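Local coordinates for conserved hypothetical protein (Bacteroides thetaiotaomicron, PDB 2F06) that is of unknown function but binds histidine and pairs two ACT domains, consistent with a small-molecule-sensing role related to acetohydroxyacid synthase small subunits, at residues K7-F12 with G50-P55. Numbering follows the deposited sequence.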
loop_
_atom_site.group_PDB
_atom_site.type_symbol
_atom_site.label_atom_id
_atom_site.label_comp_id
_atom_site.label_asym_id
_atom_site.label_seq_id
_atom_site.Cartn_x
_atom_site.Cartn_y
_atom_site.Cartn_z
ATOM N N LYS A 7 9.344 -17.816 -8.652
ATOM C CA LYS A 7 9.960 -16.872 -7.753
ATOM C C LYS A 7 9.686 -15.468 -8.291
ATOM O O LYS A 7 9.995 -15.139 -9.453
ATOM C CB LYS A 7 11.464 -17.156 -7.642
ATOM C CG LYS A 7 11.797 -18.508 -6.958
ATOM C CD LYS A 7 13.319 -18.724 -6.938
ATOM C CE LYS A 7 13.799 -19.156 -5.541
ATOM N NZ LYS A 7 15.001 -20.009 -5.633
ATOM N N GLN A 8 9.043 -14.662 -7.451
ATOM C CA GLN A 8 8.903 -13.263 -7.722
ATOM C C GLN A 8 9.870 -12.465 -6.853
ATOM O O GLN A 8 9.985 -12.689 -5.651
ATOM C CB GLN A 8 7.485 -12.846 -7.435
ATOM C CG GLN A 8 7.231 -11.367 -7.577
ATOM C CD GLN A 8 5.910 -10.991 -6.925
ATOM O OE1 GLN A 8 5.840 -10.774 -5.709
ATOM N NE2 GLN A 8 4.868 -10.932 -7.718
ATOM N N LEU A 9 10.576 -11.526 -7.438
ATOM C CA LEU A 9 11.372 -10.616 -6.616
ATOM C C LEU A 9 10.503 -9.465 -6.109
ATOM O O LEU A 9 9.726 -8.846 -6.852
ATOM C CB LEU A 9 12.548 -10.024 -7.396
ATOM C CG LEU A 9 13.627 -10.949 -7.972
ATOM C CD1 LEU A 9 14.822 -10.149 -8.385
ATOM C CD2 LEU A 9 14.097 -11.935 -6.989
ATOM N N SER A 10 10.662 -9.176 -4.830
ATOM C CA SER A 10 10.154 -7.956 -4.255
ATOM C C SER A 10 11.309 -7.099 -3.820
ATOM O O SER A 10 12.019 -7.478 -2.894
ATOM C CB SER A 10 9.248 -8.267 -3.056
ATOM O OG SER A 10 8.019 -8.748 -3.592
ATOM N N ILE A 11 11.409 -5.914 -4.415
ATOM C CA ILE A 11 12.512 -5.053 -4.208
ATOM C C ILE A 11 12.085 -3.691 -3.599
ATOM O O ILE A 11 11.243 -2.957 -4.196
ATOM C CB ILE A 11 13.305 -4.846 -5.518
ATOM C CG1 ILE A 11 13.644 -6.160 -6.208
ATOM C CG2 ILE A 11 14.605 -4.065 -5.244
ATOM C CD1 ILE A 11 13.689 -6.043 -7.717
ATOM N N PHE A 12 12.688 -3.370 -2.444
ATOM C CA PHE A 12 12.385 -2.142 -1.686
ATOM C C PHE A 12 13.106 -0.963 -2.352
ATOM O O PHE A 12 14.314 -0.968 -2.467
ATOM C CB PHE A 12 12.767 -2.311 -0.223
ATOM C CG PHE A 12 12.570 -1.051 0.659
ATOM C CD1 PHE A 12 11.276 -0.535 0.918
ATOM C CD2 PHE A 12 13.689 -0.426 1.260
ATOM C CE1 PHE A 12 11.098 0.587 1.770
ATOM C CE2 PHE A 12 13.555 0.679 2.091
ATOM C CZ PHE A 12 12.237 1.198 2.347
ATOM N N GLY A 50 8.467 -8.234 -9.322
ATOM C CA GLY A 50 9.182 -8.443 -10.547
ATOM C C GLY A 50 9.264 -9.920 -10.879
ATOM O O GLY A 50 9.669 -10.723 -10.050
ATOM N N ILE A 51 8.873 -10.246 -12.102
ATOM C CA ILE A 51 9.208 -11.538 -12.732
ATOM C C ILE A 51 10.393 -11.347 -13.688
ATOM O O ILE A 51 10.297 -10.571 -14.635
ATOM C CB ILE A 51 7.980 -12.196 -13.443
ATOM C CG1 ILE A 51 6.833 -12.349 -12.444
ATOM C CG2 ILE A 51 8.402 -13.543 -14.066
ATOM C CD1 ILE A 51 6.932 -13.521 -11.484
ATOM N N VAL A 52 11.525 -12.011 -13.413
ATOM C CA VAL A 52 12.712 -11.864 -14.253
ATOM C C VAL A 52 13.138 -13.220 -14.908
ATOM O O VAL A 52 12.605 -14.278 -14.527
ATOM C CB VAL A 52 13.899 -11.255 -13.456
ATOM C CG1 VAL A 52 13.478 -9.857 -12.862
ATOM C CG2 VAL A 52 14.394 -12.222 -12.341
ATOM N N SER A 53 14.105 -13.170 -15.836
ATOM C CA SER A 53 14.551 -14.383 -16.583
ATOM C C SER A 53 15.405 -15.383 -15.772
ATOM O O SER A 53 15.433 -16.587 -16.081
ATOM C CB SER A 53 15.286 -13.997 -17.863
ATOM O OG SER A 53 16.373 -13.152 -17.559
ATOM N N ASP A 54 16.085 -14.875 -14.743
ATOM C CA ASP A 54 16.910 -15.678 -13.849
ATOM C C ASP A 54 16.802 -15.108 -12.415
ATOM O O ASP A 54 17.605 -14.247 -12.024
ATOM C CB ASP A 54 18.370 -15.733 -14.390
ATOM C CG ASP A 54 19.286 -16.631 -13.576
ATOM O OD1 ASP A 54 18.954 -16.981 -12.422
ATOM O OD2 ASP A 54 20.398 -16.957 -14.101
ATOM N N PRO A 55 15.780 -15.546 -11.641
ATOM C CA PRO A 55 15.592 -14.908 -10.316
ATOM C C PRO A 55 16.758 -15.045 -9.310
ATOM O O PRO A 55 17.029 -14.098 -8.582
ATOM C CB PRO A 55 14.270 -15.502 -9.781
ATOM C CG PRO A 55 14.014 -16.698 -10.548
ATOM C CD PRO A 55 14.745 -16.547 -11.922
HETATM O O HOH W 1 11.495 -14.148 -11.440
#
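With chi1 of -67°, Lys7 sets CG beside its own backbone N, and its chain crosses the ring of Pro55 at about a right angle, CB lying 3.9 Å from Pro55 CG. A different chi1 in Gln8, CG anti to the backbone N (175°), lays the aliphatic part of that side chain over Gly50, CG 3.5 Å from Gly50 O, while Ile51 CD1 reaches back toward Gln8 CB and Lys7 O. Leu9 and Gly50 form an antiparallel hydrogen-bonded pair: Leu9 N donates to Gly50 O (2.9 Å) in the carbonyl plane, and the return bond from Gly50 N to Leu9 O is weak. Toward Lys7 and Val52 the strands splay, and a water bridges the gap, donating to Lys7 O (2.7 Å) and accepting from Val52 N (2.9 Å). Leu9 CD1 loosely meets Val52 CG2. The polar ends are held elsewhere, Lys7 NZ by a salt bridge to Asp56 and the Gln8 amide by the hydroxyls of Tyr102 and Tyr104. In this ACT-domain sheet, strand 5-13 runs between strands 46-52 and 69-80, and helix 55-64 packs on the face that carries Leu9 and Ile11, its Ala58 touching both Leu9 and Val52.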